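PDB 6HNI: ABC-type transport system, sugar-family extracellular solute-binding protein from Peptoclostridium difficile 630, which binds tyrosine in the cleft between its two lobes, probably to deliver it to an ABC transporter, and has adhesive properties. Local coordinates for residues H34-A39 / A240-P245; N101-I106 / G129-G134; F53-G56 / D60-F63; A175-A180 / V187-I192. The protein carries 1 engineered substitution. All blocks are in the same frame, centred on the assembly; numbering follows the deposited sequence.

Contact 1 (H34-A39 / A240-P245); sequences HPALDA and AAESGP. With TYR (tyrosine), chain B.
Glu242 OE2 is gripped by two donors: the ligand's phenol OH donates to Glu242 OE2 at 2.5 Å, and a water gives it a second hydrogen bond of 2.7 Å. That water is the polar link between the two segments, since it also accepts from Ala36 N (2.9 Å to the water) and is hydrogen-bonded to His34 ND1. The other carboxylate oxygen is fixed from its own segment: Gly244 N donates to Glu242 OE1 at 2.8 Å, nearly straight at 169° but from above the carboxylate plane, the N-cap bond of helix 243-247. With CG between the backbone N and the carbonyl carbon (chi1 61°) and the chain bent at chi2, the carboxylate folds back to this helix start while OE2 faces the ligand. Direct packing is modest. Ala36 CB lies 3.4 Å from Glu242 OE2 and touches the ligand ring, and Pro35 CB rests on Gly244 CA at 3.7 Å. His34 brings its CE1 and NE2 over the face of the phenol ring, CE1 lying 3.5 Å from the ligand's CE1, while NE2 is hydrogen-bonded to Asn218 OD1. Two donors on OE2 and the helix-start N-H on OE1 would probably favour the charged form of Glu242. Two helix N-termini, each with its capping-position residue turned to the ligand, close over the phenol end of the tyrosine pocket, as expected of the closed form of a two-lobed periplasmic-binding-protein fold.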
loop_
_atom_site.group_PDB
_atom_site.type_symbol
_atom_site.label_atom_id
_atom_site.label_comp_id
_atom_site.label_asym_id
_atom_site.label_seq_id
_atom_site.Cartn_x
_atom_site.Cartn_y
_atom_site.Cartn_z
ATOM N N HIS A 34 -1.750 -2.949 -8.788
ATOM C CA HIS A 34 -0.690 -3.713 -8.107
ATOM C C HIS A 34 -1.407 -4.550 -7.019
ATOM O O HIS A 34 -2.545 -4.207 -6.662
ATOM C CB HIS A 34 0.544 -2.913 -7.637
ATOM C CG HIS A 34 0.360 -1.919 -6.518
ATOM N ND1 HIS A 34 0.311 -2.284 -5.187
ATOM C CD2 HIS A 34 0.415 -0.559 -6.526
ATOM C CE1 HIS A 34 0.275 -1.186 -4.443
ATOM N NE2 HIS A 34 0.370 -0.123 -5.228
ATOM N N PRO A 35 -0.808 -5.651 -6.547
ATOM C CA PRO A 35 -1.633 -6.620 -5.813
ATOM C C PRO A 35 -2.388 -6.091 -4.627
ATOM O O PRO A 35 -3.583 -6.440 -4.424
ATOM C CB PRO A 35 -0.650 -7.725 -5.428
ATOM C CG PRO A 35 0.347 -7.704 -6.572
ATOM C CD PRO A 35 0.488 -6.248 -6.919
ATOM N N ALA A 36 -1.794 -5.256 -3.846
ATOM C CA ALA A 36 -2.429 -4.746 -2.649
ATOM C C ALA A 36 -3.624 -3.920 -3.030
ATOM O O ALA A 36 -4.693 -3.992 -2.371
ATOM C CB ALA A 36 -1.435 -3.883 -1.838
ATOM N N LEU A 37 -3.495 -3.063 -4.031
ATOM C CA LEU A 37 -4.630 -2.196 -4.382
ATOM C C LEU A 37 -5.776 -3.018 -4.929
ATOM O O LEU A 37 -6.949 -2.755 -4.562
ATOM C CB LEU A 37 -4.231 -1.099 -5.360
ATOM C CG LEU A 37 -3.008 -0.238 -4.957
ATOM C CD1 LEU A 37 -2.919 0.965 -5.837
ATOM C CD2 LEU A 37 -3.003 0.182 -3.493
ATOM N N ASP A 38 -5.481 -3.966 -5.776
ATOM C CA ASP A 38 -6.501 -4.889 -6.335
ATOM C C ASP A 38 -7.206 -5.638 -5.219
ATOM O O ASP A 38 -8.447 -5.828 -5.248
ATOM C CB ASP A 38 -5.830 -5.938 -7.234
ATOM C CG ASP A 38 -5.341 -5.402 -8.594
ATOM O OD1 ASP A 38 -5.601 -4.213 -8.948
ATOM O OD2 ASP A 38 -4.650 -6.205 -9.326
ATOM N N ALA A 39 -6.466 -6.073 -4.220
ATOM C CA ALA A 39 -7.048 -6.845 -3.095
ATOM C C ALA A 39 -8.041 -5.994 -2.313
ATOM O O ALA A 39 -9.135 -6.493 -1.888
ATOM C CB ALA A 39 -5.958 -7.419 -2.177
ATOM N N ALA A 240 9.987 -6.541 1.799
ATOM C CA ALA A 240 8.928 -5.577 1.493
ATOM C C ALA A 240 8.002 -5.408 2.681
ATOM O O ALA A 240 7.879 -6.321 3.522
ATOM C CB ALA A 240 8.116 -6.033 0.297
ATOM N N ALA A 241 7.314 -4.284 2.707
ATOM C CA ALA A 241 6.332 -3.987 3.772
ATOM C C ALA A 241 5.081 -4.858 3.727
ATOM O O ALA A 241 4.460 -5.017 4.774
ATOM C CB ALA A 241 5.945 -2.538 3.710
ATOM N N GLU A 242 4.754 -5.417 2.579
ATOM C CA GLU A 242 3.553 -6.257 2.413
ATOM C C GLU A 242 3.744 -7.262 1.331
ATOM O O GLU A 242 4.822 -7.282 0.699
ATOM C CB GLU A 242 2.307 -5.391 2.222
ATOM C CG GLU A 242 2.292 -4.475 1.010
ATOM C CD GLU A 242 1.680 -5.069 -0.250
ATOM O OE1 GLU A 242 0.982 -6.127 -0.177
ATOM O OE2 GLU A 242 1.869 -4.465 -1.347
ATOM N N SER A 243 2.803 -8.174 1.156
ATOM C CA SER A 243 3.028 -9.366 0.379
ATOM C C SER A 243 2.954 -9.190 -1.136
ATOM O O SER A 243 3.459 -10.043 -1.849
ATOM C CB SER A 243 2.144 -10.504 0.833
ATOM O OG SER A 243 0.781 -10.298 0.504
ATOM N N GLY A 244 2.336 -8.114 -1.638
ATOM C CA GLY A 244 2.258 -7.911 -3.074
ATOM C C GLY A 244 3.649 -7.956 -3.718
ATOM O O GLY A 244 3.888 -8.688 -4.682
ATOM N N PRO A 245 4.588 -7.165 -3.194
ATOM C CA PRO A 245 5.937 -7.234 -3.814
ATOM C C PRO A 245 6.591 -8.589 -3.670
ATOM O O PRO A 245 7.415 -8.946 -4.497
ATOM C CB PRO A 245 6.689 -6.159 -3.031
ATOM C CG PRO A 245 5.641 -5.128 -2.707
ATOM C CD PRO A 245 4.416 -5.951 -2.397
HETATM N N TYR B . 0.464 2.773 1.189
HETATM C CA TYR B . 0.309 3.240 -0.201
HETATM C C TYR B . -0.354 4.608 -0.207
HETATM O O TYR B . -0.704 5.078 -1.282
HETATM C CB TYR B . -0.338 2.183 -1.118
HETATM C CG TYR B . 0.513 0.969 -1.292
HETATM C CD1 TYR B . 1.749 1.071 -1.995
HETATM C CD2 TYR B . 0.218 -0.248 -0.754
HETATM C CE1 TYR B . 2.579 -0.015 -2.091
HETATM C CE2 TYR B . 1.041 -1.349 -0.845
HETATM C CZ TYR B . 2.271 -1.226 -1.533
HETATM O OH TYR B . 3.114 -2.315 -1.628
HETATM O OXT TYR B . -0.439 5.249 0.820
HETATM O O HOH W 1 1.086 -4.671 -3.970
#

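Contact 2 (N101-I106 / G129-G134); sequences NATKDI and GTNVSG
An ST turn and ST motif at the C-terminal end of helix 93-102 form the loop that receives Asn131, in the link from this helix to strand 108-113 of a parallel beta-sheet. Thr103 OG1 accepts from both Asp105 N and Ile106 N, each at 3.2 Å from OG1, and this pair of hydrogen bonds is consistent with the tight curl in which the carbonyls of Thr103 and Ile106 both face Asn131 ND2. Asn131 lies just before the edge strand 132-136. Its CG stands between the backbone N and the carbonyl carbon (chi1 61°), which directs the amide at the loop, and it supplies most of the surface buried here. Asn131 CG lies 3.3 Å from Lys104 O, while Asn131 OD1 is merely close to that same oxygen, both being acceptors. In the conformer given, Lys104 NZ is hydrogen-bonded to Phe100 O and makes a cation-pi contact with the Phe100 ring. Both bonds across the contact leave from ND2: one reaches Ile106 O at 2.9 Å, nearly straight (171°) and within the amide plane, and the other reaches Thr103 O at 3.0 Å from above that carbonyl's plane.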
loop_
_atom_site.group_PDB
_atom_site.type_symbol
_atom_site.label_atom_id
_atom_site.label_comp_id
_atom_site.label_asym_id
_atom_site.label_seq_id
_atom_site.Cartn_x
_atom_site.Cartn_y
_atom_site.Cartn_z
ATOM N N ASN A 101 -9.342 16.738 -3.162
ATOM C CA ASN A 101 -9.260 17.965 -3.873
ATOM C C ASN A 101 -10.501 18.242 -4.705
ATOM O O ASN A 101 -10.899 19.383 -4.840
ATOM C CB ASN A 101 -8.008 17.965 -4.793
ATOM C CG ASN A 101 -6.695 18.026 -4.028
ATOM O OD1 ASN A 101 -6.637 18.351 -2.845
ATOM N ND2 ASN A 101 -5.624 17.746 -4.749
ATOM N N ALA A 102 -11.054 17.201 -5.303
ATOM C CA ALA A 102 -12.208 17.333 -6.201
ATOM C C ALA A 102 -13.516 17.694 -5.488
ATOM O O ALA A 102 -14.326 18.384 -6.071
ATOM C CB ALA A 102 -12.418 16.080 -7.005
ATOM N N THR A 103 -13.685 17.206 -4.262
ATOM C CA THR A 103 -14.950 17.414 -3.524
ATOM C C THR A 103 -14.747 17.408 -2.003
ATOM O O THR A 103 -14.072 16.545 -1.465
ATOM C CB THR A 103 -15.993 16.336 -3.932
ATOM O OG1 THR A 103 -17.243 16.598 -3.241
ATOM C CG2 THR A 103 -15.573 14.965 -3.628
ATOM N N LYS A 104 -15.407 18.358 -1.336
ATOM C CA LYS A 104 -15.432 18.389 0.135
ATOM C C LYS A 104 -16.816 18.022 0.641
ATOM O O LYS A 104 -17.040 18.037 1.841
ATOM C CB LYS A 104 -15.035 19.745 0.711
ATOM C CG LYS A 104 -13.648 20.252 0.334
ATOM C CD LYS A 104 -12.520 19.443 0.931
ATOM C CE LYS A 104 -11.163 20.084 0.587
ATOM N NZ LYS A 104 -11.010 20.043 -0.898
ATOM N N ASP A 105 -17.703 17.629 -0.269
ATOM C CA ASP A 105 -19.129 17.322 0.090
ATOM C C ASP A 105 -19.515 15.847 -0.001
ATOM O O ASP A 105 -20.253 15.351 0.846
ATOM C CB ASP A 105 -20.091 18.133 -0.770
ATOM C CG ASP A 105 -19.829 19.624 -0.668
ATOM O OD1 ASP A 105 -19.630 20.126 0.473
ATOM O OD2 ASP A 105 -19.787 20.310 -1.712
ATOM N N ILE A 106 -19.084 15.160 -1.045
ATOM C CA ILE A 106 -19.382 13.751 -1.223
ATOM C C ILE A 106 -18.523 12.963 -0.235
ATOM O O ILE A 106 -17.292 13.172 -0.157
ATOM C CB ILE A 106 -19.095 13.304 -2.665
ATOM C CG1 ILE A 106 -19.921 14.096 -3.684
ATOM C CG2 ILE A 106 -19.214 11.780 -2.870
ATOM C CD1 ILE A 106 -19.576 13.802 -5.121
ATOM N N GLY A 129 -13.147 14.911 10.920
ATOM C CA GLY A 129 -13.482 16.309 10.835
ATOM C C GLY A 129 -13.530 16.876 9.425
ATOM O O GLY A 129 -13.504 18.096 9.250
ATOM N N THR A 130 -13.587 15.969 8.444
ATOM C CA THR A 130 -13.626 16.255 7.011
ATOM C C THR A 130 -14.635 15.265 6.400
ATOM O O THR A 130 -15.249 14.461 7.128
ATOM C CB THR A 130 -12.230 16.049 6.323
ATOM O OG1 THR A 130 -11.893 14.665 6.371
ATOM C CG2 THR A 130 -11.145 16.879 7.010
ATOM N N ASN A 131 -14.767 15.276 5.088
ATOM C CA ASN A 131 -15.586 14.316 4.376
ATOM C C ASN A 131 -14.914 12.975 4.077
ATOM O O ASN A 131 -15.354 12.230 3.211
ATOM C CB ASN A 131 -16.192 14.898 3.087
ATOM C CG ASN A 131 -15.132 15.370 2.058
ATOM O OD1 ASN A 131 -14.247 16.130 2.429
ATOM N ND2 ASN A 131 -15.315 15.021 0.796
ATOM N N VAL A 132 -13.819 12.687 4.785
ATOM C CA VAL A 132 -13.022 11.491 4.539
ATOM C C VAL A 132 -12.922 10.593 5.771
ATOM O O VAL A 132 -12.647 11.077 6.851
ATOM C CB VAL A 132 -11.565 11.866 4.137
ATOM C CG1 VAL A 132 -10.792 10.614 3.796
ATOM C CG2 VAL A 132 -11.626 12.822 2.951
ATOM N N SER A 133 -13.116 9.289 5.585
ATOM C CA SER A 133 -12.739 8.282 6.568
ATOM C C SER A 133 -12.340 7.010 5.833
ATOM O O SER A 133 -12.109 7.054 4.605
ATOM C CB SER A 133 -13.832 8.025 7.602
ATOM O OG SER A 133 -13.267 7.216 8.636
ATOM N N GLY A 134 -12.144 5.906 6.538
ATOM C CA GLY A 134 -11.824 4.651 5.944
ATOM C C GLY A 134 -10.771 3.902 6.720
ATOM O O GLY A 134 -10.767 3.882 7.913
#

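Contact 3 (F53-G56 / D60-F63); sequences FKDG and DIDF
The direct polar link is a single hydrogen bond, from Ile61 N to Asp55 OD1 at 2.9 Å with an N-H...acceptor angle of 164°. The donor comes to OD1 from above the carboxylate plane, 49° out of it. Placing CG opposite the backbone N (chi1 -170°) carries the carboxylate of Asp55 across to the strand, although the CB bond itself does not aim there. A water supplies the second polar link: it donates to Asp55 OD1 (2.5 Å to the water) and to Asp60 OD1 (2.8 Å to the water). The two aspartate oxygens OD1 stand 4.4 Å apart, so the water bridges like charges and probably eases their repulsion. Asp55 OD1 therefore holds two donors, one from the backbone and one from solvent. These bonds tie the loop after helix 35-50 to the start of the strand it leads into, within the beta-alpha-beta crossover from strand 24-30 to strand 59-65, at the edge of the parallel sheet. Strand 59-65 is one of its two outermost strands, and on its inner side Asp60 and Asp62 pair through their backbones with strand 24-30. Apolar contact is slight: Ile61 CD1 touches Asp55 CB at 4.0 Å. Beside the hydrogen bond, Ile61 CB makes a carbon-oxygen approach of 3.8 Å to Asp55 OD1. The two side chains run obliquely, and Ile61 also packs on Ile28 of the neighbouring strand.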
loop_
_atom_site.group_PDB
_atom_site.type_symbol
_atom_site.label_atom_id
_atom_site.label_comp_id
_atom_site.label_asym_id
_atom_site.label_seq_id
_atom_site.Cartn_x
_atom_site.Cartn_y
_atom_site.Cartn_z
ATOM N N PHE A 53 -25.799 -5.004 -0.829
ATOM C CA PHE A 53 -25.600 -3.956 -1.818
ATOM C C PHE A 53 -24.892 -4.560 -3.002
ATOM O O PHE A 53 -23.722 -4.919 -2.917
ATOM C CB PHE A 53 -24.786 -2.825 -1.240
ATOM C CG PHE A 53 -25.506 -2.047 -0.198
ATOM C CD1 PHE A 53 -26.347 -1.013 -0.564
ATOM C CD2 PHE A 53 -25.346 -2.348 1.133
ATOM C CE1 PHE A 53 -27.001 -0.274 0.412
ATOM C CE2 PHE A 53 -25.988 -1.612 2.111
ATOM C CZ PHE A 53 -26.797 -0.568 1.753
ATOM N N LYS A 54 -25.619 -4.683 -4.092
ATOM C CA LYS A 54 -25.188 -5.498 -5.212
ATOM C C LYS A 54 -25.198 -4.652 -6.491
ATOM O O LYS A 54 -26.210 -4.014 -6.819
ATOM C CB LYS A 54 -26.117 -6.721 -5.273
ATOM C CG LYS A 54 -26.046 -7.557 -6.529
ATOM C CD LYS A 54 -24.644 -8.026 -6.856
ATOM C CE LYS A 54 -24.665 -9.004 -8.022
ATOM N NZ LYS A 54 -25.139 -10.352 -7.586
ATOM N N ASP A 55 -24.070 -4.647 -7.197
ATOM C CA ASP A 55 -23.902 -3.877 -8.460
ATOM C C ASP A 55 -24.918 -4.366 -9.482
ATOM O O ASP A 55 -25.117 -5.577 -9.640
ATOM C CB ASP A 55 -22.481 -4.052 -9.035
ATOM C CG ASP A 55 -22.187 -3.093 -10.190
ATOM O OD1 ASP A 55 -22.735 -1.965 -10.221
ATOM O OD2 ASP A 55 -21.373 -3.455 -11.084
ATOM N N GLY A 56 -25.580 -3.427 -10.144
ATOM C CA GLY A 56 -26.629 -3.779 -11.076
ATOM C C GLY A 56 -27.984 -3.971 -10.410
ATOM O O GLY A 56 -28.989 -4.169 -11.123
ATOM N N ASP A 60 -24.830 1.091 -8.108
ATOM C CA ASP A 60 -24.090 1.149 -9.353
ATOM C C ASP A 60 -22.646 1.490 -9.007
ATOM O O ASP A 60 -22.398 2.491 -8.385
ATOM C CB ASP A 60 -24.617 2.245 -10.254
ATOM C CG ASP A 60 -23.767 2.388 -11.498
ATOM O OD1 ASP A 60 -24.000 1.585 -12.415
ATOM O OD2 ASP A 60 -22.837 3.254 -11.539
ATOM N N ILE A 61 -21.753 0.595 -9.387
ATOM C CA ILE A 61 -20.312 0.807 -9.148
ATOM C C ILE A 61 -19.648 1.250 -10.468
ATOM O O ILE A 61 -19.690 0.515 -11.452
ATOM C CB ILE A 61 -19.669 -0.466 -8.584
ATOM C CG1 ILE A 61 -20.310 -0.897 -7.250
ATOM C CG2 ILE A 61 -18.194 -0.251 -8.375
ATOM C CD1 ILE A 61 -19.764 -2.209 -6.697
ATOM N N ASP A 62 -19.015 2.437 -10.454
ATOM C CA ASP A 62 -18.260 2.992 -11.592
ATOM C C ASP A 62 -16.776 2.902 -11.174
ATOM O O ASP A 62 -16.257 3.741 -10.406
ATOM C CB ASP A 62 -18.709 4.445 -11.764
ATOM C CG ASP A 62 -18.039 5.187 -12.897
ATOM O OD1 ASP A 62 -17.152 4.615 -13.572
ATOM O OD2 ASP A 62 -18.437 6.379 -13.104
ATOM N N PHE A 63 -16.119 1.849 -11.650
ATOM C CA PHE A 63 -14.694 1.622 -11.368
ATOM C C PHE A 63 -13.807 2.331 -12.398
ATOM O O PHE A 63 -14.000 2.178 -13.627
ATOM C CB PHE A 63 -14.391 0.129 -11.398
ATOM C CG PHE A 63 -12.920 -0.172 -11.248
ATOM C CD1 PHE A 63 -12.312 -0.062 -9.998
ATOM C CD2 PHE A 63 -12.151 -0.514 -12.325
ATOM C CE1 PHE A 63 -10.957 -0.271 -9.817
ATOM C CE2 PHE A 63 -10.755 -0.725 -12.183
ATOM C CZ PHE A 63 -10.178 -0.621 -10.917
HETATM O O HOH W 2 -23.465 -1.137 -12.463
#

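Contact 4 (A175-A180 / V187-I192); sequences ALKEYA and VVEKGI
Lys177 and Glu189 both set CG opposite the carbonyl carbon (chi1 -68° in Lys177), and from there the chains differ: Glu189 runs extended from CG to its carboxylate, whereas Lys177 bends at chi3. That bend swings the ammonium from the helix flank over to the strand, and the two side chains meet at about a right angle. The result is a salt bridge with Lys177 NZ 2.8 Å from Glu189 OE2, the nitrogen arriving on the syn side and 32° out of the carboxylate plane. Lys177 CE also lies close to the acceptor, 3.4 Å from Glu189 OE2. The other oxygen, Glu189 OE1, is hydrogen-bonded to Tyr162 OH, so each carboxylate oxygen has a partner of its own and rotation of the group should be restricted. Val187 carries the apolar part and has the largest share of the buried surface. Its CG2 presses on Ala180 CB at 3.5 Å, tighter than usual for two carbons, and its CG1 is 4.2 Å from Leu176 CD2, the two side chains being set at an angle. The aliphatic part of Lys177 borders the same valine, CG lying 4.3 Å from Val187 CG1. Leu176 and Val187 also rest on Val160 of strand 157-163, which extends the packing to the next strand. The helix and strand segments run almost antiparallel (164°), their axes 9.7 Å apart at closest approach. This is the second half of the beta-alpha-beta crossover in which helix 167-183 joins the parallel strands 157-163 and 186-192.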
loop_
_atom_site.group_PDB
_atom_site.type_symbol
_atom_site.label_atom_id
_atom_site.label_comp_id
_atom_site.label_asym_id
_atom_site.label_seq_id
_atom_site.Cartn_x
_atom_site.Cartn_y
_atom_site.Cartn_z
ATOM N N ALA A 175 10.628 6.938 9.219
ATOM C CA ALA A 175 10.528 5.846 10.210
ATOM C C ALA A 175 11.691 4.867 10.111
ATOM O O ALA A 175 12.223 4.434 11.147
ATOM C CB ALA A 175 9.204 5.128 10.116
ATOM N N LEU A 176 12.076 4.531 8.879
ATOM C CA LEU A 176 13.218 3.666 8.671
ATOM C C LEU A 176 14.507 4.265 9.232
ATOM O O LEU A 176 15.308 3.579 9.904
ATOM C CB LEU A 176 13.383 3.383 7.189
ATOM C CG LEU A 176 14.547 2.521 6.803
ATOM C CD1 LEU A 176 14.486 1.162 7.419
ATOM C CD2 LEU A 176 14.584 2.368 5.300
ATOM N N LYS A 177 14.710 5.548 8.954
ATOM C CA LYS A 177 15.912 6.228 9.467
ATOM C C LYS A 177 15.891 6.318 10.976
ATOM O O LYS A 177 16.947 6.197 11.614
ATOM C CB LYS A 177 16.093 7.594 8.846
ATOM C CG LYS A 177 16.432 7.544 7.368
ATOM C CD LYS A 177 16.104 8.810 6.628
ATOM C CE LYS A 177 17.128 9.883 6.763
ATOM N NZ LYS A 177 16.857 10.909 5.703
ATOM N N GLU A 178 14.720 6.534 11.586
ATOM C CA GLU A 178 14.640 6.562 13.028
ATOM C C GLU A 178 14.993 5.199 13.636
ATOM O O GLU A 178 15.797 5.118 14.598
ATOM C CB GLU A 178 13.229 6.996 13.475
ATOM C CG GLU A 178 13.016 6.992 14.973
ATOM C CD GLU A 178 13.672 8.176 15.673
ATOM O OE1 GLU A 178 14.387 8.984 15.011
ATOM O OE2 GLU A 178 13.465 8.298 16.901
ATOM N N TYR A 179 14.439 4.133 13.082
ATOM C CA TYR A 179 14.772 2.793 13.518
ATOM C C TYR A 179 16.278 2.517 13.383
ATOM O O TYR A 179 16.907 1.970 14.286
ATOM C CB TYR A 179 13.984 1.761 12.725
ATOM C CG TYR A 179 14.203 0.312 13.108
ATOM C CD1 TYR A 179 15.286 -0.381 12.621
ATOM C CD2 TYR A 179 13.290 -0.383 13.889
ATOM C CE1 TYR A 179 15.484 -1.696 12.924
ATOM C CE2 TYR A 179 13.490 -1.706 14.200
ATOM C CZ TYR A 179 14.598 -2.358 13.709
ATOM O OH TYR A 179 14.858 -3.667 13.993
ATOM N N ALA A 180 16.848 2.908 12.256
ATOM C CA ALA A 180 18.256 2.604 11.954
ATOM C C ALA A 180 19.145 3.305 12.952
ATOM O O ALA A 180 20.119 2.705 13.422
ATOM C CB ALA A 180 18.552 3.050 10.564
ATOM N N VAL A 187 21.429 3.727 6.559
ATOM C CA VAL A 187 20.420 3.707 5.501
ATOM C C VAL A 187 20.996 4.440 4.294
ATOM O O VAL A 187 21.546 5.534 4.440
ATOM C CB VAL A 187 19.128 4.426 5.931
ATOM C CG1 VAL A 187 18.099 4.520 4.797
ATOM C CG2 VAL A 187 18.565 3.716 7.128
ATOM N N VAL A 188 20.876 3.842 3.128
ATOM C CA VAL A 188 21.212 4.492 1.857
ATOM C C VAL A 188 19.915 4.695 1.064
ATOM O O VAL A 188 19.229 3.716 0.733
ATOM C CB VAL A 188 22.185 3.623 1.047
ATOM C CG1 VAL A 188 22.527 4.315 -0.251
ATOM C CG2 VAL A 188 23.444 3.343 1.844
ATOM N N GLU A 189 19.577 5.955 0.814
ATOM C CA GLU A 189 18.360 6.334 0.111
ATOM C C GLU A 189 18.568 6.550 -1.360
ATOM O O GLU A 189 19.627 7.131 -1.755
ATOM C CB GLU A 189 17.798 7.650 0.632
ATOM C CG GLU A 189 17.382 7.656 2.052
ATOM C CD GLU A 189 16.966 9.053 2.473
ATOM O OE1 GLU A 189 16.044 9.648 1.863
ATOM O OE2 GLU A 189 17.577 9.571 3.408
ATOM N N LYS A 190 17.600 6.121 -2.158
ATOM C CA LYS A 190 17.573 6.467 -3.568
ATOM C C LYS A 190 16.176 6.979 -3.912
ATOM O O LYS A 190 15.240 6.214 -4.173
ATOM C CB LYS A 190 17.993 5.286 -4.432
ATOM C CG LYS A 190 18.084 5.561 -5.919
ATOM C CD LYS A 190 19.152 6.604 -6.216
ATOM C CE LYS A 190 19.395 6.789 -7.722
ATOM N NZ LYS A 190 20.133 8.038 -8.058
ATOM N N GLY A 191 16.026 8.290 -3.856
ATOM C CA GLY A 191 14.811 8.946 -4.244
ATOM C C GLY A 191 14.687 9.068 -5.741
ATOM O O GLY A 191 15.615 9.584 -6.397
ATOM N N ILE A 192 13.554 8.606 -6.278
ATOM C CA ILE A 192 13.221 8.743 -7.700
ATOM C C ILE A 192 11.826 9.361 -7.871
ATOM O O ILE A 192 11.098 9.545 -6.882
ATOM C CB ILE A 192 13.304 7.374 -8.402
ATOM C CG1 ILE A 192 12.229 6.406 -7.837
ATOM C CG2 ILE A 192 14.735 6.803 -8.321
ATOM C CD1 ILE A 192 12.078 5.152 -8.641
#

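Overall arrangement
Contact 1 joins segments 201 residues apart, and the other three fall between them in the chain, in the order 3, 2, 4. It lies about 6 Å from the chain's centre, where the ligand is bound; contacts 2, 3 and 4 lie 18 to 24 Å out. Contacts 2 and 3 reach opposite edge strands of the same five-stranded parallel sheet, 132-136 and 59-65, with centres 21 Å apart. Contact 4 involves edge strand 186-192 of the separate four-stranded sheet, and its centre is 41 Å from that of contact 3, across the chain's centre. The peripheral contacts thus tie loops and helices to their own sheets, whereas contact 1 is where the two lobes meet over the tyrosine.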